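Local coordinates for reticulocyte-binding protein 2a (Plasmodium vivax, PDB 4Z8N) that probably helps the malaria parasite bind host red blood cells during invasion, through the alpha-helical erythrocyte-binding domain that this chain represents, at residues 96-101 with 195-200; 160-165 with 230-235. One frame throughout, in Å; residues are numbered along the deposited sequence.

Contact 1: residues 96-101 with 195-200; sequences NYEAKH and IDNNVT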
ATOM      1  N   ASN A  96     -31.120  12.680   1.340  1.00 44.15           N
ATOM      2  CA  ASN A  96     -30.599  11.701   0.397  1.00 44.75           C
ATOM      3  C   ASN A  96     -29.076  11.626   0.462  1.00 42.24           C
ATOM      4  O   ASN A  96     -28.489  10.589   0.157  1.00 43.46           O
ATOM      5  CB  ASN A  96     -31.059  12.027  -1.024  1.00 43.08           C
ATOM      6  CG  ASN A  96     -32.535  11.746  -1.235  1.00 51.90           C
ATOM      7  OD1 ASN A  96     -33.064  10.745  -0.749  1.00 51.40           O
ATOM      8  ND2 ASN A  96     -33.209  12.632  -1.959  1.00 52.90           N
ATOM      9  N   TYR A  97     -28.439  12.723   0.867  1.00 38.61           N
ATOM     10  CA  TYR A  97     -26.992  12.717   1.062  1.00 37.69           C
ATOM     11  C   TYR A  97     -26.618  11.766   2.188  1.00 37.28           C
ATOM     12  O   TYR A  97     -25.681  10.980   2.057  1.00 36.89           O
ATOM     13  CB  TYR A  97     -26.456  14.119   1.374  1.00 36.12           C
ATOM     14  CG  TYR A  97     -24.944  14.175   1.398  1.00 38.46           C
ATOM     15  CD1 TYR A  97     -24.226  13.802   2.531  1.00 36.78           C
ATOM     16  CD2 TYR A  97     -24.232  14.580   0.278  1.00 38.25           C
ATOM     17  CE1 TYR A  97     -22.843  13.834   2.544  1.00 38.17           C
ATOM     18  CE2 TYR A  97     -22.853  14.622   0.284  1.00 34.79           C
ATOM     19  CZ  TYR A  97     -22.162  14.250   1.417  1.00 34.84           C
ATOM     20  OH  TYR A  97     -20.786  14.292   1.417  1.00 34.84           O
ATOM     21  N   GLU A  98     -27.346  11.857   3.299  1.00 40.14           N
ATOM     22  CA  GLU A  98     -27.081  11.019   4.464  1.00 46.09           C
ATOM     23  C   GLU A  98     -27.292   9.545   4.133  1.00 46.86           C
ATOM     24  O   GLU A  98     -26.559   8.682   4.612  1.00 45.06           O
ATOM     25  CB  GLU A  98     -27.969  11.438   5.639  1.00 47.87           C
ATOM     26  CG  GLU A  98     -27.655  12.830   6.177  1.00 54.66           C
ATOM     27  CD  GLU A  98     -28.664  13.308   7.205  1.00 68.41           C
ATOM     28  OE1 GLU A  98     -29.694  12.627   7.398  1.00 73.57           O
ATOM     29  OE2 GLU A  98     -28.426  14.370   7.821  1.00 72.76           O
ATOM     30  N   ALA A  99     -28.297   9.265   3.311  1.00 40.74           N
ATOM     31  CA  ALA A  99     -28.551   7.906   2.854  1.00 43.67           C
ATOM     32  C   ALA A  99     -27.417   7.428   1.950  1.00 41.70           C
ATOM     33  O   ALA A  99     -27.021   6.262   1.993  1.00 43.41           O
ATOM     34  CB  ALA A  99     -29.887   7.831   2.128  1.00 46.09           C
ATOM     35  N   LYS A 100     -26.895   8.341   1.138  1.00 37.80           N
ATOM     36  CA  LYS A 100     -25.801   8.024   0.230  1.00 40.36           C
ATOM     37  C   LYS A 100     -24.523   7.722   1.003  1.00 40.78           C
ATOM     38  O   LYS A 100     -23.735   6.862   0.609  1.00 37.30           O
ATOM     39  CB  LYS A 100     -25.562   9.176  -0.748  1.00 45.78           C
ATOM     40  CG  LYS A 100     -25.385   8.730  -2.188  1.00 54.15           C
ATOM     41  CD  LYS A 100     -26.685   8.175  -2.744  1.00 58.78           C
ATOM     42  CE  LYS A 100     -26.490   7.579  -4.128  1.00 64.12           C
ATOM     43  NZ  LYS A 100     -25.522   6.446  -4.107  1.00 67.42           N
ATOM     44  N   HIS A 101     -24.319   8.438   2.104  1.00 36.08           N
ATOM     45  CA  HIS A 101     -23.159   8.200   2.947  1.00 37.68           C
ATOM     46  C   HIS A 101     -23.281   6.840   3.617  1.00 41.20           C
ATOM     47  O   HIS A 101     -22.304   6.098   3.730  1.00 40.83           O
ATOM     48  CB  HIS A 101     -23.008   9.298   3.999  1.00 41.51           C
ATOM     49  CG  HIS A 101     -21.776   9.155   4.836  1.00 49.62           C
ATOM     50  ND1 HIS A 101     -20.547   9.634   4.438  1.00 50.12           N
ATOM     51  CD2 HIS A 101     -21.581   8.575   6.044  1.00 53.35           C
ATOM     52  CE1 HIS A 101     -19.648   9.361   5.368  1.00 52.40           C
ATOM     53  NE2 HIS A 101     -20.249   8.720   6.352  1.00 54.16           N
ATOM     54  N   ILE A 195     -24.343  27.266  12.076  1.00 57.27           N
ATOM     55  CA  ILE A 195     -25.005  27.205  10.778  1.00 59.04           C
ATOM     56  C   ILE A 195     -25.868  25.953  10.655  1.00 59.45           C
ATOM     57  O   ILE A 195     -25.459  24.864  11.059  1.00 55.32           O
ATOM     58  CB  ILE A 195     -23.972  27.225   9.622  1.00 62.65           C
ATOM     59  CG1 ILE A 195     -22.977  28.373   9.808  1.00 59.98           C
ATOM     60  CG2 ILE A 195     -24.667  27.332   8.271  1.00 65.80           C
ATOM     61  CD1 ILE A 195     -23.616  29.743   9.797  1.00 61.26           C
ATOM     62  N   ASP A 196     -27.066  26.113  10.100  1.00 62.75           N
ATOM     63  CA  ASP A 196     -27.933  24.975   9.824  1.00 68.21           C
ATOM     64  C   ASP A 196     -27.266  24.039   8.817  1.00 60.63           C
ATOM     65  O   ASP A 196     -26.644  24.491   7.855  1.00 53.52           O
ATOM     66  CB  ASP A 196     -29.292  25.446   9.309  1.00 82.07           C
ATOM     67  CG  ASP A 196     -30.071  26.226  10.352  1.00 94.63           C
ATOM     68  OD1 ASP A 196     -30.337  25.668  11.437  1.00101.79           O
ATOM     69  OD2 ASP A 196     -30.409  27.400  10.092  1.00 98.76           O
ATOM     70  N   ASN A 197     -27.389  22.737   9.056  1.00 58.59           N
ATOM     71  CA  ASN A 197     -26.716  21.731   8.242  1.00 55.28           C
ATOM     72  C   ASN A 197     -27.155  21.762   6.780  1.00 54.29           C
ATOM     73  O   ASN A 197     -28.323  21.987   6.479  1.00 57.51           O
ATOM     74  CB  ASN A 197     -26.960  20.339   8.827  1.00 54.93           C
ATOM     75  CG  ASN A 197     -26.052  19.284   8.223  1.00 57.30           C
ATOM     76  OD1 ASN A 197     -25.046  19.602   7.587  1.00 50.63           O
ATOM     77  ND2 ASN A 197     -26.403  18.019   8.423  1.00 60.99           N
ATOM     78  N   ASN A 198     -26.203  21.547   5.878  1.00 51.71           N
ATOM     79  CA  ASN A 198     -26.489  21.473   4.449  1.00 52.33           C
ATOM     80  C   ASN A 198     -25.518  20.514   3.766  1.00 46.60           C
ATOM     81  O   ASN A 198     -24.597  20.006   4.404  1.00 44.07           O
ATOM     82  CB  ASN A 198     -26.420  22.860   3.804  1.00 48.79           C
ATOM     83  CG  ASN A 198     -25.114  23.578   4.092  1.00 46.67           C
ATOM     84  OD1 ASN A 198     -24.071  23.252   3.523  1.00 44.99           O
ATOM     85  ND2 ASN A 198     -25.166  24.571   4.973  1.00 46.71           N
ATOM     86  N   VAL A 199     -25.720  20.272   2.473  1.00 47.85           N
ATOM     87  CA  VAL A 199     -24.906  19.292   1.753  1.00 46.85           C
ATOM     88  C   VAL A 199     -23.449  19.734   1.604  1.00 43.57           C
ATOM     89  O   VAL A 199     -22.547  18.897   1.552  1.00 41.98           O
ATOM     90  CB  VAL A 199     -25.490  18.985   0.354  1.00 51.12           C
ATOM     91  CG1 VAL A 199     -26.803  18.226   0.484  1.00 55.08           C
ATOM     92  CG2 VAL A 199     -25.679  20.264  -0.452  1.00 51.17           C
ATOM     93  N   THR A 200     -23.217  21.043   1.542  1.00 42.95           N
ATOM     94  CA  THR A 200     -21.854  21.565   1.464  1.00 42.59           C
ATOM     95  C   THR A 200     -21.089  21.250   2.748  1.00 37.55           C
ATOM     96  O   THR A 200     -19.940  20.814   2.706  1.00 36.02           O
ATOM     97  CB  THR A 200     -21.837  23.085   1.211  1.00 40.82           C
ATOM     98  OG1 THR A 200     -22.438  23.364  -0.058  1.00 45.61           O
ATOM     99  CG2 THR A 200     -20.405  23.617   1.217  1.00 38.50           C
TER
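Tyr-97 and Val-199 make the one apolar touch of this small contact, meeting through the CB of the tyrosine and one methyl of the valine, with Tyr-97 CB 4.2 Å from Val-199 CG1. The valine sits with CG1 beside its backbone N and anti to its carbonyl carbon (chi1 -69°), and in this setting CG1 is the branch turned to the tyrosine, while CG2 stays farther off. The same methyl approaches the ring obliquely. Tyr-97 has CG anti to its own backbone N (chi1 -172°), which carries the ring away from the valine methyl and past the start of the opposing helix, where it also packs on Ser-202, Ala-203 and Phe-206. Its hydroxyl is hydrogen-bonded to the carbonyl O of Leu-84, which fixes the far end of the ring, and Pro-87 touches both Tyr-97 and Val-199.

In the fold, this is the place where helix 94-115 passes the first turn of helix 199-237, toward one end of the elongated helical domain. Asn-198 is the N-cap of the latter helix: its OD1 accepts a hydrogen bond from the backbone N of Ile-201. The same amide is tied back by a weak bond from Asn-198 ND2 to Asp-196 O, 3.2 Å long and bent to 127°. Outside the apolar pair, at the exposed margin, the carboxylate of Glu-98 reaches toward the side chain of Asn-197. Thr-200 points the other way, its OG1 bonded to Glu-88 and its side chain packed on Lys-290, Leu-291 and Tyr-294 of helix 246-297.

Contact 2: residues 160-165 with 230-235; sequences ERVKEV and ENVLKL
This is an apolar helix-to-helix contact in which Val-162, in the last part of helix 149-162, meets Val-232 and Leu-233 near the far end of helix 199-237. It belongs to the long helical scaffold of the erythrocyte-binding domain, within the Rh5 coiled-coil family region, and the two short segments run in roughly opposite directions. The backbones come closest at the two valines, whose CA atoms are 7.9 Å apart.

Val-162 and Val-232 point at each other tip to tip, with Val-162 CG2 4.2 Å from Val-232 CG1. With Val-162 CG1 beside the backbone N (chi1 -60°), CG2 lies between the backbone N and the carbonyl carbon and is the methyl that touches. Val-232 adopts a different rotamer, CG1 anti to the backbone N at 163°, which brings this branch forward to meet it. Both valines are buried, and no hydrogen bond crosses between the segments.

Farther aside, Leu-233 runs past Val-162 in the opposite sense, bringing Leu-233 CD2 to 4.0 Å from Val-162 CG2. Tyr-263 of helix 246-297 packs on Val-162, and Tyr-158 and Val-159, earlier on helix 149-162, pack on Val-232. The polar backbone nearby is also tied across, since Lys-229 donates through NZ to the carbonyl of Val-162 and, more weakly, to that of Val-165.

Toward solvent, the exposed Lys-163 lays its aliphatic chain, fully extended, obliquely across Leu-233. Its ammonium group therefore projects beyond the leucine, and the touch is made by the last methylene, Lys-163 CE, at 3.9 Å from Leu-233 CD2.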
ATOM      1  N   GLU A 160      21.742   1.303  -2.871  1.00 42.24           N
ATOM      2  CA  GLU A 160      21.688   2.419  -3.811  1.00 48.44           C
ATOM      3  C   GLU A 160      20.244   2.789  -4.163  1.00 44.08           C
ATOM      4  O   GLU A 160      19.921   3.960  -4.358  1.00 44.02           O
ATOM      5  CB  GLU A 160      22.475   2.081  -5.081  1.00 60.42           C
ATOM      6  CG  GLU A 160      22.577   3.221  -6.087  1.00 74.44           C
ATOM      7  CD  GLU A 160      23.399   4.398  -5.583  1.00 86.75           C
ATOM      8  OE1 GLU A 160      24.193   4.222  -4.634  1.00 89.34           O
ATOM      9  OE2 GLU A 160      23.251   5.506  -6.142  1.00 93.55           O
ATOM     10  N   ARG A 161      19.376   1.785  -4.232  1.00 37.72           N
ATOM     11  CA  ARG A 161      17.979   2.016  -4.577  1.00 39.32           C
ATOM     12  C   ARG A 161      17.206   2.737  -3.473  1.00 37.58           C
ATOM     13  O   ARG A 161      16.414   3.630  -3.760  1.00 37.67           O
ATOM     14  CB  ARG A 161      17.294   0.692  -4.920  1.00 40.40           C
ATOM     15  CG  ARG A 161      17.677   0.160  -6.290  1.00 42.23           C
ATOM     16  CD  ARG A 161      17.060  -1.197  -6.561  1.00 42.98           C
ATOM     17  NE  ARG A 161      17.375  -1.670  -7.907  1.00 43.49           N
ATOM     18  CZ  ARG A 161      17.010  -2.852  -8.388  1.00 39.43           C
ATOM     19  NH1 ARG A 161      16.312  -3.692  -7.634  1.00 38.55           N
ATOM     20  NH2 ARG A 161      17.345  -3.196  -9.624  1.00 39.62           N
ATOM     21  N   VAL A 162      17.439   2.369  -2.216  1.00 37.42           N
ATOM     22  CA  VAL A 162      16.711   2.997  -1.118  1.00 42.16           C
ATOM     23  C   VAL A 162      17.222   4.410  -0.840  1.00 44.98           C
ATOM     24  O   VAL A 162      16.531   5.211  -0.215  1.00 47.91           O
ATOM     25  CB  VAL A 162      16.790   2.167   0.184  1.00 38.78           C
ATOM     26  CG1 VAL A 162      16.188   0.789  -0.029  1.00 35.65           C
ATOM     27  CG2 VAL A 162      18.219   2.070   0.680  1.00 39.73           C
ATOM     28  N   LYS A 163      18.426   4.714  -1.313  1.00 41.89           N
ATOM     29  CA  LYS A 163      19.000   6.045  -1.141  1.00 48.81           C
ATOM     30  C   LYS A 163      18.493   7.015  -2.201  1.00 49.48           C
ATOM     31  O   LYS A 163      18.711   8.220  -2.102  1.00 55.20           O
ATOM     32  CB  LYS A 163      20.528   5.990  -1.197  1.00 51.03           C
ATOM     33  CG  LYS A 163      21.189   5.359   0.014  1.00 53.53           C
ATOM     34  CD  LYS A 163      22.704   5.377  -0.135  1.00 59.15           C
ATOM     35  CE  LYS A 163      23.387   4.783   1.085  1.00 61.74           C
ATOM     36  NZ  LYS A 163      24.866   4.710   0.913  1.00 65.58           N
ATOM     37  N   GLU A 164      17.821   6.487  -3.217  1.00 56.67           N
ATOM     38  CA  GLU A 164      17.378   7.309  -4.337  1.00 56.48           C
ATOM     39  C   GLU A 164      16.289   8.303  -3.941  1.00 56.32           C
ATOM     40  O   GLU A 164      16.193   9.383  -4.525  1.00 56.85           O
ATOM     41  CB  GLU A 164      16.890   6.425  -5.485  1.00 59.19           C
ATOM     42  CG  GLU A 164      18.017   5.840  -6.324  1.00 63.30           C
ATOM     43  CD  GLU A 164      17.519   4.879  -7.382  1.00 71.23           C
ATOM     44  OE1 GLU A 164      18.315   4.036  -7.844  1.00 76.60           O
ATOM     45  OE2 GLU A 164      16.330   4.966  -7.751  1.00 75.52           O
ATOM     46  N   VAL A 165      15.475   7.953  -2.950  1.00 52.13           N
ATOM     47  CA  VAL A 165      14.413   8.854  -2.512  1.00 58.70           C
ATOM     48  C   VAL A 165      14.562   9.238  -1.038  1.00 56.25           C
ATOM     49  O   VAL A 165      15.000   8.439  -0.208  1.00 55.45           O
ATOM     50  CB  VAL A 165      13.011   8.232  -2.752  1.00 68.29           C
ATOM     51  CG1 VAL A 165      12.751   7.085  -1.792  1.00 66.41           C
ATOM     52  CG2 VAL A 165      11.921   9.291  -2.626  1.00 71.06           C
ATOM     53  N   GLU A 230      15.881   1.378   6.404  1.00 44.29           N
ATOM     54  CA  GLU A 230      16.825   1.391   7.517  1.00 48.55           C
ATOM     55  C   GLU A 230      17.473   0.027   7.734  1.00 44.90           C
ATOM     56  O   GLU A 230      18.650  -0.056   8.075  1.00 47.48           O
ATOM     57  CB  GLU A 230      16.134   1.850   8.802  1.00 58.26           C
ATOM     58  CG  GLU A 230      15.819   3.335   8.832  1.00 65.72           C
ATOM     59  CD  GLU A 230      15.144   3.760  10.120  1.00 71.51           C
ATOM     60  OE1 GLU A 230      14.800   2.876  10.933  1.00 73.90           O
ATOM     61  OE2 GLU A 230      14.960   4.979  10.319  1.00 73.80           O
ATOM     62  N   ASN A 231      16.707  -1.039   7.534  1.00 45.62           N
ATOM     63  CA  ASN A 231      17.252  -2.382   7.693  1.00 49.38           C
ATOM     64  C   ASN A 231      18.236  -2.726   6.581  1.00 46.73           C
ATOM     65  O   ASN A 231      19.258  -3.365   6.829  1.00 50.76           O
ATOM     66  CB  ASN A 231      16.129  -3.420   7.745  1.00 47.46           C
ATOM     67  CG  ASN A 231      15.515  -3.536   9.126  1.00 54.15           C
ATOM     68  OD1 ASN A 231      16.136  -4.057  10.049  1.00 53.92           O
ATOM     69  ND2 ASN A 231      14.289  -3.045   9.273  1.00 50.49           N
ATOM     70  N   VAL A 232      17.926  -2.300   5.359  1.00 42.66           N
ATOM     71  CA  VAL A 232      18.847  -2.468   4.239  1.00 41.79           C
ATOM     72  C   VAL A 232      20.151  -1.744   4.543  1.00 44.41           C
ATOM     73  O   VAL A 232      21.236  -2.301   4.379  1.00 46.10           O
ATOM     74  CB  VAL A 232      18.252  -1.939   2.914  1.00 37.16           C
ATOM     75  CG1 VAL A 232      19.345  -1.745   1.874  1.00 41.90           C
ATOM     76  CG2 VAL A 232      17.183  -2.884   2.391  1.00 34.05           C
ATOM     77  N   LEU A 233      20.033  -0.502   5.005  1.00 42.05           N
ATOM     78  CA  LEU A 233      21.199   0.299   5.352  1.00 50.04           C
ATOM     79  C   LEU A 233      21.951  -0.297   6.539  1.00 56.27           C
ATOM     80  O   LEU A 233      23.176  -0.183   6.627  1.00 52.85           O
ATOM     81  CB  LEU A 233      20.784   1.739   5.658  1.00 53.74           C
ATOM     82  CG  LEU A 233      20.217   2.533   4.480  1.00 53.44           C
ATOM     83  CD1 LEU A 233      19.930   3.971   4.887  1.00 52.68           C
ATOM     84  CD2 LEU A 233      21.175   2.484   3.298  1.00 52.15           C
ATOM     85  N   LYS A 234      21.221  -0.938   7.447  1.00 53.45           N
ATOM     86  CA  LYS A 234      21.851  -1.559   8.608  1.00 62.73           C
ATOM     87  C   LYS A 234      22.700  -2.762   8.198  1.00 61.02           C
ATOM     88  O   LYS A 234      23.779  -2.983   8.748  1.00 63.48           O
ATOM     89  CB  LYS A 234      20.805  -1.977   9.645  1.00 60.76           C
ATOM     90  CG  LYS A 234      21.347  -2.949  10.685  1.00 66.66           C
ATOM     91  CD  LYS A 234      20.603  -2.863  12.003  1.00 71.79           C
ATOM     92  CE  LYS A 234      21.550  -3.120  13.169  1.00 79.70           C
ATOM     93  NZ  LYS A 234      22.985  -3.027  12.759  1.00 83.89           N
ATOM     94  N   LEU A 235      22.217  -3.527   7.224  1.00 59.70           N
ATOM     95  CA  LEU A 235      22.944  -4.694   6.732  1.00 59.32           C
ATOM     96  C   LEU A 235      24.317  -4.308   6.187  1.00 60.19           C
ATOM     97  O   LEU A 235      25.272  -5.081   6.280  1.00 64.23           O
ATOM     98  CB  LEU A 235      22.135  -5.413   5.652  1.00 53.06           C
ATOM     99  CG  LEU A 235      20.855  -6.098   6.134  1.00 50.21           C
ATOM    100  CD1 LEU A 235      20.150  -6.791   4.977  1.00 48.07           C
ATOM    101  CD2 LEU A 235      21.164  -7.085   7.254  1.00 52.76           C
TER

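How the contacts relate
Helix 199-237 is common to both contacts: contact 1 engages its first turn and contact 2 lies near its other end. The centres of the contacts are 47 Å apart and their nearest atoms about 33 Å, so they do not touch, and they lie on opposite sides of the chain's centre. Contact 1 joins this helix to helix 94-115, whose Cys-114 is disulfide-bonded to Cys-70, at the junction of helices 42-69 and 71-85; contact 2 joins it to helix 149-162. Helix 246-297 packs beside both, at Thr-200 and at Val-162. Neither contact lies at the calcium-binding residue Glu-120, and no calcium is bound to this chain.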